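PDB 4XPL: N-Acetyltransferase, PseH from Campylobacter jejuni subsp. jejuni PT14, which catalyses the third step of pseudaminic acid biosynthesis, the acetyl-coenzyme A-dependent N-4 acetylation of UDP-4-amino-4,6-dideoxy-beta-L-AltNAc, a step toward flagellin glycosylation. Local coordinates for residues F87-K92 with K132-N137; A121-F124 with A130-L133; Y62-Q67 with I72-F77. The protein carries 8 engineered substitutions. One frame throughout, in Å; residues are numbered along the deposited sequence.

Contact 1: residues F87-K92 with K132-N137. With ACO (acetyl coenzyme *a), chain B.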
loop_
_atom_site.group_PDB
_atom_site.type_symbol
_atom_site.label_atom_id
_atom_site.label_comp_id
_atom_site.label_asym_id
_atom_site.label_seq_id
_atom_site.Cartn_x
_atom_site.Cartn_y
_atom_site.Cartn_z
ATOM N N PHE A 87 -1.132 -5.219 -4.216
ATOM C CA PHE A 87 -0.873 -4.320 -3.123
ATOM C C PHE A 87 0.449 -3.613 -3.279
ATOM O O PHE A 87 1.346 -4.044 -4.027
ATOM C CB PHE A 87 -0.894 -5.059 -1.770
ATOM C CG PHE A 87 0.309 -5.909 -1.529
ATOM C CD1 PHE A 87 0.323 -7.227 -1.921
ATOM C CD2 PHE A 87 1.436 -5.377 -0.933
ATOM C CE1 PHE A 87 1.416 -8.011 -1.721
ATOM C CE2 PHE A 87 2.555 -6.157 -0.732
ATOM C CZ PHE A 87 2.550 -7.472 -1.116
ATOM N N GLY A 88 0.560 -2.542 -2.509
ATOM C CA GLY A 88 1.763 -1.744 -2.408
ATOM C C GLY A 88 1.886 -1.190 -0.996
ATOM O O GLY A 88 0.923 -1.203 -0.210
ATOM N N LEU A 89 3.095 -0.754 -0.658
ATOM C CA LEU A 89 3.367 -0.184 0.679
ATOM C C LEU A 89 4.507 0.808 0.567
ATOM O O LEU A 89 5.330 0.735 -0.373
ATOM C CB LEU A 89 3.702 -1.283 1.679
ATOM C CG LEU A 89 5.051 -1.991 1.640
ATOM C CD1 LEU A 89 5.395 -2.752 2.924
ATOM C CD2 LEU A 89 5.089 -2.909 0.445
ATOM N N TYR A 90 4.513 1.761 1.480
ATOM C CA TYR A 90 5.506 2.799 1.493
ATOM C C TYR A 90 5.724 3.246 2.938
ATOM O O TYR A 90 4.786 3.740 3.579
ATOM C CB TYR A 90 5.049 3.951 0.577
ATOM C CG TYR A 90 6.158 4.870 0.154
ATOM C CD1 TYR A 90 6.608 5.868 0.993
ATOM C CD2 TYR A 90 6.755 4.755 -1.102
ATOM C CE1 TYR A 90 7.632 6.723 0.624
ATOM C CE2 TYR A 90 7.790 5.620 -1.484
ATOM C CZ TYR A 90 8.219 6.599 -0.599
ATOM O OH TYR A 90 9.230 7.473 -0.937
ATOM N N ALA A 91 6.939 3.071 3.461
ATOM C CA ALA A 91 7.230 3.527 4.829
ATOM C C ALA A 91 7.395 5.051 4.835
ATOM O O ALA A 91 7.887 5.640 3.869
ATOM C CB ALA A 91 8.492 2.844 5.408
ATOM N N LYS A 92 6.957 5.691 5.906
ATOM C CA LYS A 92 7.277 7.088 6.131
ATOM C C LYS A 92 8.806 7.157 6.015
ATOM O O LYS A 92 9.498 6.297 6.569
ATOM C CB LYS A 92 6.751 7.558 7.498
ATOM C CG LYS A 92 6.928 9.050 7.818
ATOM C CD LYS A 92 6.136 9.440 9.069
ATOM C CE LYS A 92 6.065 10.949 9.267
ATOM N NZ LYS A 92 7.413 11.550 9.452
ATOM N N LYS A 132 12.879 -9.197 0.092
ATOM C CA LYS A 132 13.173 -9.876 1.347
ATOM C C LYS A 132 11.943 -9.859 2.281
ATOM O O LYS A 132 11.593 -10.860 2.916
ATOM C CB LYS A 132 14.341 -9.169 2.016
ATOM C CG LYS A 132 14.840 -9.803 3.339
ATOM C CD LYS A 132 15.148 -11.277 3.116
ATOM C CE LYS A 132 16.129 -11.843 4.100
ATOM N NZ LYS A 132 16.775 -13.041 3.446
ATOM N N LEU A 133 11.278 -8.713 2.332
ATOM C CA LEU A 133 10.128 -8.539 3.205
ATOM C C LEU A 133 9.004 -9.463 2.771
ATOM O O LEU A 133 8.371 -10.102 3.600
ATOM C CB LEU A 133 9.669 -7.086 3.133
ATOM C CG LEU A 133 8.766 -6.608 4.224
ATOM C CD1 LEU A 133 9.430 -6.832 5.589
ATOM C CD2 LEU A 133 8.433 -5.136 3.950
ATOM N N TYR A 134 8.770 -9.535 1.461
ATOM C CA TYR A 134 7.729 -10.404 0.895
ATOM C C TYR A 134 8.055 -11.877 1.140
ATOM O O TYR A 134 7.181 -12.660 1.531
ATOM C CB TYR A 134 7.556 -10.136 -0.614
ATOM C CG TYR A 134 7.061 -8.730 -0.954
ATOM C CD1 TYR A 134 6.674 -7.831 0.045
ATOM C CD2 TYR A 134 6.991 -8.295 -2.276
ATOM C CE1 TYR A 134 6.253 -6.554 -0.260
ATOM C CE2 TYR A 134 6.527 -6.986 -2.587
ATOM C CZ TYR A 134 6.161 -6.143 -1.576
ATOM O OH TYR A 134 5.727 -4.857 -1.858
ATOM N N GLN A 135 9.310 -12.255 0.927
ATOM C CA GLN A 135 9.754 -13.630 1.159
ATOM C C GLN A 135 9.583 -13.983 2.629
ATOM O O GLN A 135 9.181 -15.103 2.963
ATOM C CB GLN A 135 11.229 -13.808 0.751
ATOM C CG GLN A 135 11.863 -15.119 1.191
ATOM C CD GLN A 135 12.959 -14.928 2.220
ATOM O OE1 GLN A 135 14.115 -14.634 1.855
ATOM N NE2 GLN A 135 12.625 -15.115 3.505
ATOM N N GLN A 136 9.895 -13.040 3.514
ATOM C CA GLN A 136 9.745 -13.290 4.953
ATOM C C GLN A 136 8.285 -13.508 5.357
ATOM O O GLN A 136 8.011 -14.121 6.375
ATOM C CB GLN A 136 10.344 -12.146 5.776
ATOM C CG GLN A 136 11.865 -12.149 5.774
ATOM C CD GLN A 136 12.478 -10.958 6.474
ATOM O OE1 GLN A 136 13.647 -11.004 6.859
ATOM N NE2 GLN A 136 11.716 -9.891 6.636
ATOM N N ASN A 137 7.352 -12.988 4.572
ATOM C CA ASN A 137 5.920 -13.175 4.831
ATOM C C ASN A 137 5.278 -14.260 3.915
ATOM O O ASN A 137 4.050 -14.289 3.701
ATOM C CB ASN A 137 5.198 -11.831 4.710
ATOM C CG ASN A 137 5.493 -10.911 5.871
ATOM O OD1 ASN A 137 4.826 -10.984 6.895
ATOM N ND2 ASN A 137 6.555 -10.103 5.759
HETATM N N1A ACO B . 19.145 -7.903 0.600
HETATM C C2A ACO B . 18.329 -8.583 1.433
HETATM N N3A ACO B . 17.704 -7.996 2.476
HETATM C C4A ACO B . 17.856 -6.670 2.756
HETATM C C5A ACO B . 18.723 -5.861 1.888
HETATM C C6A ACO B . 19.386 -6.575 0.758
HETATM N N6A ACO B . 20.216 -5.928 -0.102
HETATM N N7A ACO B . 18.693 -4.606 2.390
HETATM C C8A ACO B . 17.878 -4.608 3.483
HETATM N N9A ACO B . 17.374 -5.844 3.696
HETATM C C1B ACO B . 16.433 -6.294 4.770
HETATM C C2B ACO B . 16.653 -5.626 6.122
HETATM O O2B ACO B . 17.764 -6.194 6.822
HETATM C C3B ACO B . 15.326 -5.912 6.791
HETATM O O3B ACO B . 15.390 -7.222 7.356
HETATM P P3B ACO B . 14.357 -7.786 8.464
HETATM O O7A ACO B . 12.983 -7.764 7.801
HETATM O O8A ACO B . 14.865 -9.192 8.686
HETATM O O9A ACO B . 14.505 -6.870 9.663
HETATM C C4B ACO B . 14.306 -5.836 5.654
HETATM O O4B ACO B . 15.052 -6.037 4.444
HETATM C C5B ACO B . 13.558 -4.498 5.637
HETATM O O5B ACO B . 14.476 -3.395 5.708
HETATM P P1A ACO B . 14.207 -2.044 6.562
HETATM O O1A ACO B . 15.344 -1.079 6.363
HETATM O O2A ACO B . 13.751 -2.408 7.959
HETATM O O3A ACO B . 13.053 -1.294 5.728
HETATM P P2A ACO B . 11.543 -1.162 6.216
HETATM O O4A ACO B . 11.073 -2.484 6.767
HETATM O O5A ACO B . 11.485 0.054 7.117
HETATM O O6A ACO B . 10.785 -0.724 4.859
HETATM C CBP ACO B . 9.859 -0.808 2.699
HETATM C CCP ACO B . 10.688 -1.560 3.710
HETATM C CDP ACO B . 8.458 -0.541 3.323
HETATM C CEP ACO B . 9.736 -1.654 1.425
HETATM C CAP ACO B . 10.601 0.507 2.405
HETATM O OAP ACO B . 11.942 0.238 1.926
HETATM C C9P ACO B . 9.893 1.362 1.403
HETATM O O9P ACO B . 8.903 2.025 1.718
HETATM N N8P ACO B . 10.427 1.386 0.179
HETATM C C7P ACO B . 9.903 2.250 -0.873
HETATM C C6P ACO B . 8.516 1.787 -1.341
HETATM C C5P ACO B . 8.557 0.377 -1.897
HETATM O O5P ACO B . 9.525 -0.022 -2.556
HETATM N N4P ACO B . 7.484 -0.388 -1.693
HETATM C C3P ACO B . 7.340 -1.668 -2.408
HETATM C C2P ACO B . 6.757 -1.435 -3.820
HETATM S S1P ACO B . 5.083 -0.866 -3.614
HETATM C C ACO B . 5.103 0.781 -3.859
HETATM O O ACO B . 6.169 1.368 -4.083
HETATM C CH3 ACO B . 3.787 1.512 -3.758
HETATM O O HOH W 1 4.301 -4.214 -3.984
#

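Contact 2: residues A121-F124 with A130-L133. With ACO (acetyl coenzyme *a), chain B.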
loop_
_atom_site.group_PDB
_atom_site.type_symbol
_atom_site.label_atom_id
_atom_site.label_comp_id
_atom_site.label_asym_id
_atom_site.label_seq_id
_atom_site.Cartn_x
_atom_site.Cartn_y
_atom_site.Cartn_z
ATOM N N ALA A 121 1.709 -9.011 -5.859
ATOM C CA ALA A 121 2.456 -7.778 -6.059
ATOM C C ALA A 121 3.470 -7.988 -7.151
ATOM O O ALA A 121 3.779 -9.114 -7.520
ATOM C CB ALA A 121 3.162 -7.331 -4.768
ATOM N N TYR A 122 4.008 -6.882 -7.651
ATOM C CA TYR A 122 5.184 -6.922 -8.507
ATOM C C TYR A 122 6.126 -5.801 -8.080
ATOM O O TYR A 122 5.685 -4.753 -7.599
ATOM C CB TYR A 122 4.825 -6.811 -9.982
ATOM C CG TYR A 122 4.075 -5.566 -10.353
ATOM C CD1 TYR A 122 2.712 -5.458 -10.088
ATOM C CD2 TYR A 122 4.717 -4.493 -10.978
ATOM C CE1 TYR A 122 2.002 -4.319 -10.417
ATOM C CE2 TYR A 122 4.014 -3.331 -11.310
ATOM C CZ TYR A 122 2.651 -3.257 -11.025
ATOM O OH TYR A 122 1.922 -2.131 -11.350
ATOM N N VAL A 123 7.422 -6.075 -8.181
ATOM C CA VAL A 123 8.444 -5.127 -7.785
ATOM C C VAL A 123 9.597 -5.199 -8.767
ATOM O O VAL A 123 9.832 -6.234 -9.387
ATOM C CB VAL A 123 8.977 -5.396 -6.364
ATOM C CG1 VAL A 123 7.994 -4.899 -5.340
ATOM C CG2 VAL A 123 9.311 -6.890 -6.188
ATOM N N PHE A 124 10.277 -4.073 -8.935
ATOM C CA PHE A 124 11.508 -4.053 -9.698
ATOM C C PHE A 124 12.474 -5.017 -9.013
ATOM O O PHE A 124 12.540 -5.091 -7.771
ATOM C CB PHE A 124 12.111 -2.650 -9.740
ATOM C CG PHE A 124 11.408 -1.710 -10.675
ATOM C CD1 PHE A 124 11.568 -1.831 -12.050
ATOM C CD2 PHE A 124 10.597 -0.690 -10.181
ATOM C CE1 PHE A 124 10.922 -0.954 -12.929
ATOM C CE2 PHE A 124 9.947 0.193 -11.056
ATOM C CZ PHE A 124 10.108 0.056 -12.425
ATOM N N ALA A 130 12.210 -4.825 -0.492
ATOM C CA ALA A 130 10.831 -5.267 -0.647
ATOM C C ALA A 130 10.761 -6.781 -0.859
ATOM O O ALA A 130 9.906 -7.473 -0.272
ATOM C CB ALA A 130 10.142 -4.520 -1.789
ATOM N N LEU A 131 11.635 -7.302 -1.711
ATOM C CA LEU A 131 11.653 -8.751 -1.950
ATOM C C LEU A 131 11.874 -9.561 -0.682
ATOM O O LEU A 131 11.146 -10.497 -0.425
ATOM C CB LEU A 131 12.707 -9.123 -2.966
ATOM C CG LEU A 131 12.306 -8.725 -4.375
ATOM C CD1 LEU A 131 13.586 -8.726 -5.300
ATOM C CD2 LEU A 131 11.211 -9.677 -4.858
ATOM N N LYS A 132 12.879 -9.197 0.092
ATOM C CA LYS A 132 13.173 -9.876 1.347
ATOM C C LYS A 132 11.943 -9.859 2.281
ATOM O O LYS A 132 11.593 -10.860 2.916
ATOM C CB LYS A 132 14.341 -9.169 2.016
ATOM C CG LYS A 132 14.840 -9.803 3.339
ATOM C CD LYS A 132 15.148 -11.277 3.116
ATOM C CE LYS A 132 16.129 -11.843 4.100
ATOM N NZ LYS A 132 16.775 -13.041 3.446
ATOM N N LEU A 133 11.278 -8.713 2.332
ATOM C CA LEU A 133 10.128 -8.539 3.205
ATOM C C LEU A 133 9.004 -9.463 2.771
ATOM O O LEU A 133 8.371 -10.102 3.600
ATOM C CB LEU A 133 9.669 -7.086 3.133
ATOM C CG LEU A 133 8.766 -6.608 4.224
ATOM C CD1 LEU A 133 9.430 -6.832 5.589
ATOM C CD2 LEU A 133 8.433 -5.136 3.950
HETATM N N1A ACO B . 19.145 -7.903 0.600
HETATM C C2A ACO B . 18.329 -8.583 1.433
HETATM N N3A ACO B . 17.704 -7.996 2.476
HETATM C C4A ACO B . 17.856 -6.670 2.756
HETATM C C5A ACO B . 18.723 -5.861 1.888
HETATM C C6A ACO B . 19.386 -6.575 0.758
HETATM N N6A ACO B . 20.216 -5.928 -0.102
HETATM N N7A ACO B . 18.693 -4.606 2.390
HETATM C C8A ACO B . 17.878 -4.608 3.483
HETATM N N9A ACO B . 17.374 -5.844 3.696
HETATM C C1B ACO B . 16.433 -6.294 4.770
HETATM C C2B ACO B . 16.653 -5.626 6.122
HETATM O O2B ACO B . 17.764 -6.194 6.822
HETATM C C3B ACO B . 15.326 -5.912 6.791
HETATM O O3B ACO B . 15.390 -7.222 7.356
HETATM P P3B ACO B . 14.357 -7.786 8.464
HETATM O O7A ACO B . 12.983 -7.764 7.801
HETATM O O8A ACO B . 14.865 -9.192 8.686
HETATM O O9A ACO B . 14.505 -6.870 9.663
HETATM C C4B ACO B . 14.306 -5.836 5.654
HETATM O O4B ACO B . 15.052 -6.037 4.444
HETATM C C5B ACO B . 13.558 -4.498 5.637
HETATM O O5B ACO B . 14.476 -3.395 5.708
HETATM P P1A ACO B . 14.207 -2.044 6.562
HETATM O O1A ACO B . 15.344 -1.079 6.363
HETATM O O2A ACO B . 13.751 -2.408 7.959
HETATM O O3A ACO B . 13.053 -1.294 5.728
HETATM P P2A ACO B . 11.543 -1.162 6.216
HETATM O O4A ACO B . 11.073 -2.484 6.767
HETATM O O5A ACO B . 11.485 0.054 7.117
HETATM O O6A ACO B . 10.785 -0.724 4.859
HETATM C CBP ACO B . 9.859 -0.808 2.699
HETATM C CCP ACO B . 10.688 -1.560 3.710
HETATM C CDP ACO B . 8.458 -0.541 3.323
HETATM C CEP ACO B . 9.736 -1.654 1.425
HETATM C CAP ACO B . 10.601 0.507 2.405
HETATM O OAP ACO B . 11.942 0.238 1.926
HETATM C C9P ACO B . 9.893 1.362 1.403
HETATM O O9P ACO B . 8.903 2.025 1.718
HETATM N N8P ACO B . 10.427 1.386 0.179
HETATM C C7P ACO B . 9.903 2.250 -0.873
HETATM C C6P ACO B . 8.516 1.787 -1.341
HETATM C C5P ACO B . 8.557 0.377 -1.897
HETATM O O5P ACO B . 9.525 -0.022 -2.556
HETATM N N4P ACO B . 7.484 -0.388 -1.693
HETATM C C3P ACO B . 7.340 -1.668 -2.408
HETATM C C2P ACO B . 6.757 -1.435 -3.820
HETATM S S1P ACO B . 5.083 -0.866 -3.614
HETATM C C ACO B . 5.103 0.781 -3.859
HETATM O O ACO B . 6.169 1.368 -4.083
HETATM C CH3 ACO B . 3.787 1.512 -3.758
#

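Contact 3: residues Y62-Q67 with I72-F77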
loop_
_atom_site.group_PDB
_atom_site.type_symbol
_atom_site.label_atom_id
_atom_site.label_comp_id
_atom_site.label_asym_id
_atom_site.label_seq_id
_atom_site.Cartn_x
_atom_site.Cartn_y
_atom_site.Cartn_z
ATOM N N TYR A 62 -6.555 3.019 -0.628
ATOM C CA TYR A 62 -5.313 3.455 -0.024
ATOM C C TYR A 62 -5.593 3.836 1.420
ATOM O O TYR A 62 -6.612 4.453 1.694
ATOM C CB TYR A 62 -4.789 4.698 -0.773
ATOM C CG TYR A 62 -4.100 4.412 -2.093
ATOM C CD1 TYR A 62 -4.796 3.867 -3.160
ATOM C CD2 TYR A 62 -2.751 4.691 -2.267
ATOM C CE1 TYR A 62 -4.161 3.598 -4.358
ATOM C CE2 TYR A 62 -2.109 4.434 -3.485
ATOM C CZ TYR A 62 -2.810 3.884 -4.499
ATOM O OH TYR A 62 -2.217 3.616 -5.703
ATOM N N PHE A 63 -4.667 3.486 2.308
ATOM C CA PHE A 63 -4.738 3.798 3.702
ATOM C C PHE A 63 -3.469 4.456 4.213
ATOM O O PHE A 63 -2.327 4.050 3.852
ATOM C CB PHE A 63 -4.973 2.506 4.479
ATOM C CG PHE A 63 -6.319 1.853 4.195
ATOM C CD1 PHE A 63 -7.455 2.316 4.825
ATOM C CD2 PHE A 63 -6.423 0.796 3.343
ATOM C CE1 PHE A 63 -8.670 1.726 4.628
ATOM C CE2 PHE A 63 -7.652 0.202 3.107
ATOM C CZ PHE A 63 -8.768 0.671 3.760
ATOM N N LEU A 64 -3.659 5.464 5.049
ATOM C CA LEU A 64 -2.583 6.006 5.874
ATOM C C LEU A 64 -2.585 5.156 7.145
ATOM O O LEU A 64 -3.647 5.003 7.775
ATOM C CB LEU A 64 -2.836 7.483 6.145
ATOM C CG LEU A 64 -1.797 8.339 6.864
ATOM C CD1 LEU A 64 -0.504 8.333 6.098
ATOM C CD2 LEU A 64 -2.285 9.766 7.062
ATOM N N VAL A 65 -1.428 4.637 7.525
ATOM C CA VAL A 65 -1.316 3.748 8.675
ATOM C C VAL A 65 -0.744 4.487 9.880
ATOM O O VAL A 65 0.310 5.106 9.793
ATOM C CB VAL A 65 -0.448 2.534 8.358
ATOM C CG1 VAL A 65 -0.363 1.567 9.608
ATOM C CG2 VAL A 65 -1.007 1.810 7.087
ATOM N N PHE A 66 -1.439 4.371 11.010
ATOM C CA PHE A 66 -1.036 4.967 12.239
ATOM C C PHE A 66 -0.649 3.899 13.275
ATOM O O PHE A 66 -1.273 2.828 13.382
ATOM C CB PHE A 66 -2.178 5.802 12.827
ATOM C CG PHE A 66 -2.488 7.075 12.056
ATOM C CD1 PHE A 66 -3.178 7.020 10.869
ATOM C CD2 PHE A 66 -2.159 8.316 12.569
ATOM C CE1 PHE A 66 -3.499 8.184 10.184
ATOM C CE2 PHE A 66 -2.457 9.478 11.882
ATOM C CZ PHE A 66 -3.131 9.386 10.668
ATOM N N GLN A 67 0.366 4.237 14.068
ATOM C CA GLN A 67 0.749 3.443 15.220
ATOM C C GLN A 67 0.703 4.429 16.383
ATOM O O GLN A 67 1.451 5.400 16.405
ATOM C CB GLN A 67 2.149 2.857 15.012
ATOM C CG GLN A 67 2.741 2.110 16.232
ATOM C CD GLN A 67 4.198 1.705 16.020
ATOM O OE1 GLN A 67 5.100 2.564 15.949
ATOM N NE2 GLN A 67 4.443 0.389 15.941
ATOM N N ILE A 72 2.983 5.978 10.230
ATOM C CA ILE A 72 4.149 5.152 9.924
ATOM C C ILE A 72 4.314 4.742 8.464
ATOM O O ILE A 72 5.398 4.314 8.071
ATOM C CB ILE A 72 4.224 3.909 10.839
ATOM C CG1 ILE A 72 2.999 2.999 10.718
ATOM C CG2 ILE A 72 4.401 4.423 12.351
ATOM C CD1 ILE A 72 3.287 1.539 11.218
ATOM N N GLY A 73 3.268 4.907 7.658
ATOM C CA GLY A 73 3.388 4.611 6.233
ATOM C C GLY A 73 2.041 4.610 5.563
ATOM O O GLY A 73 1.017 5.008 6.165
ATOM N N VAL A 74 2.065 4.185 4.310
ATOM C CA VAL A 74 0.862 4.042 3.493
ATOM C C VAL A 74 0.818 2.625 2.955
ATOM O O VAL A 74 1.865 2.030 2.579
ATOM C CB VAL A 74 0.890 5.065 2.327
ATOM C CG1 VAL A 74 -0.087 4.692 1.147
ATOM C CG2 VAL A 74 0.642 6.491 2.850
ATOM N N ILE A 75 -0.384 2.081 2.878
ATOM C CA ILE A 75 -0.596 0.831 2.165
ATOM C C ILE A 75 -1.696 0.978 1.138
ATOM O O ILE A 75 -2.516 1.863 1.247
ATOM C CB ILE A 75 -0.899 -0.347 3.145
ATOM C CG1 ILE A 75 -2.181 -0.112 3.939
ATOM C CG2 ILE A 75 0.298 -0.595 4.071
ATOM C CD1 ILE A 75 -2.640 -1.348 4.774
ATOM N N ASP A 76 -1.682 0.118 0.119
ATOM C CA ASP A 76 -2.671 0.189 -0.899
ATOM C C ASP A 76 -2.987 -1.162 -1.479
ATOM O O ASP A 76 -2.141 -2.110 -1.490
ATOM C CB ASP A 76 -2.312 1.192 -2.016
ATOM C CG ASP A 76 -1.196 0.728 -2.895
ATOM O OD1 ASP A 76 -1.476 0.039 -3.897
ATOM O OD2 ASP A 76 -0.043 1.067 -2.575
ATOM N N PHE A 77 -4.226 -1.218 -1.971
ATOM C CA PHE A 77 -4.776 -2.388 -2.626
ATOM C C PHE A 77 -5.406 -1.917 -3.931
ATOM O O PHE A 77 -6.198 -0.994 -3.916
ATOM C CB PHE A 77 -5.833 -3.022 -1.726
ATOM C CG PHE A 77 -5.371 -3.282 -0.328
ATOM C CD1 PHE A 77 -5.503 -2.309 0.662
ATOM C CD2 PHE A 77 -4.862 -4.514 0.025
ATOM C CE1 PHE A 77 -5.077 -2.558 1.946
ATOM C CE2 PHE A 77 -4.485 -4.785 1.305
ATOM C CZ PHE A 77 -4.570 -3.822 2.276
#

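Contact 1: residues F87-K92 with K132-N137
A buried strand-to-helix contact, made by F87 and L89 of strand 84-91 with L133 and Y134 of helix 128-136, lies beside the cofactor cleft of this GNAT domain and gives it L89 and Y134. Its aromatic half is a T-shaped stack: the edge of the F87 ring is turned to a face of Y134, with planes at 68° and centroids 5.2 Å apart. Above that face F87 CZ sits toward the rim. L89 approaches the same tyrosine in the plane of its ring, and CD2 of L89 comes to 3.1 Å from OH of Y134, a tight fit. The first torsion of L89 (chi1 74°), with CG between the backbone N and the carbonyl carbon, turns the isobutyl group toward the helix. Its CD1 meets CD2 of L133 at 4.0 Å and also the cofactor methyl CDP.

Acetyl coenzyme A runs along the same strand, as in other GNAT enzymes. Its N4P donates to O of L89 at 2.8 Å, and N of A91 donates to its O9P, also at 2.8 Å, so the pantetheine arm is paired much like an extra strand. On the helix, NE2 of Q136 donates an almost straight bond to O7A of the 3'-phosphate. M103 of helix 99-114 packs on L133 and Y134, and I106 on F87 and L89.

A water 2.6 Å from OH of Y134, a hydroxyl set among apolar side chains, donates to O of F87. Hydrocarbon therefore fixes the ring while the water satisfies its hydroxyl, which is held 4.4 Å from S1P of the cofactor.

Contact 2: residues A121-F124 with A130-L133
The wall of the acetyl-coenzyme A pocket on the side of strand 118-124 is built from V123 and the first turn of helix 128-136. V123 points at the helix and splits its branches between two neighbours. CG2 of V123 meets CD2 of L131 at 3.6 Å, the two side chains passing each other in opposite directions. CG1 of V123, anti to the carbonyl carbon (chi1 -77°), faces CB of A130 at a looser 4.2 Å and is also 4.0 Å from C2P of the cofactor, beside the thioester sulfur. From the helix, CB of A130 reaches C3P of the cofactor at 4.0 Å, so one methyl from each element lines the inner end of the pantetheine arm.

This is the place where a GNAT fold opens its sheet: strands 84-91 and 118-124 run parallel but splay apart, and the chain turns after the second of them into the helix that borders the cofactor. N127, in that short connection, binds acetyl coenzyme A and accepts a weak hydrogen bond from the backbone of A130.

The next residue after L131, K132, points to another side of the helix and meets the other end of the ligand. Its aliphatic CB and CG lie alongside the adenine, with CG of K132 3.5 Å from N3A of the cofactor, and a bend at the second torsion (chi2 53°) carries the rest of the chain off. L131 also touches Y149 of strand 148-154.

Contact 3: residues Y62-Q67 with I72-F77
Two first torsions bring Y62 and D76 together: the ring of Y62 stands anti to its carbonyl carbon (chi1 -78°), and in D76 the carboxylate branch is set between N and the carbonyl carbon (chi1 71°). CB of D76 consequently lies over the centre of the Y62 ring, 3.4 Å from the centroid, in a CH-pi contact, and the carboxylate continues over the ring at 16° to its plane. V74 and L64 share this sheet face, where CD1 of L64 meets CG2 of V74 at 3.9 Å.

On the opposite face the contacts are apolar. CG1 of I75 touches both CB of F63 and CG2 of V65, while CD2 of F63 meets CE1 of F77 at 3.9 Å, near the plane of either ring. CG1 of V65 packs on CG1 of I72.

Strands 61-67 and 70-78 follow each other as an antiparallel beta hairpin. F63 and I75 exchange two backbone bonds as a hydrogen-bonded pair, whereas Y62 with D76 and L64 with V74 are non-hydrogen-bonded pairs. Toward the turn the register slips: N of V65 donates to O of G73 at 2.8 Å, yet O of V65 receives N of I72, also at 2.8 Å. I72 and G73 thus stand opposite V65, a beta bulge.

The hairpin forms the second and third strands of the sheet, between strand 8-12 and strand 84-91. Helix 99-114 covers the face of F63, I75 and F77 through L102, I106 and Y109; F50 of helix 41-56 and F13 attend Y62 on the other, where D76 also touches acetyl coenzyme A.

In the fold
A GNAT fold illustrates how one mixed sheet can hold a cofactor in its own opening. Contact 3 comes first along the chain, followed by strand 84-91 of contact 1; contacts 1 and 2 then close on the same helix, 128-136, and share K132 and L133. Their centres lie about 7 Å apart, and F87 and Y134 of contact 1 pack directly on A121 and V123 of contact 2. Contact 3 is centred about 12 Å from contact 1, its strand 70-78 adjoining 84-91, but about 17 Å from contact 2, which it does not touch. Strand 84-91, hydrogen-bonded to the hairpin, forms one wall of the cleft, and strand 118-124 with helix 128-136 the other.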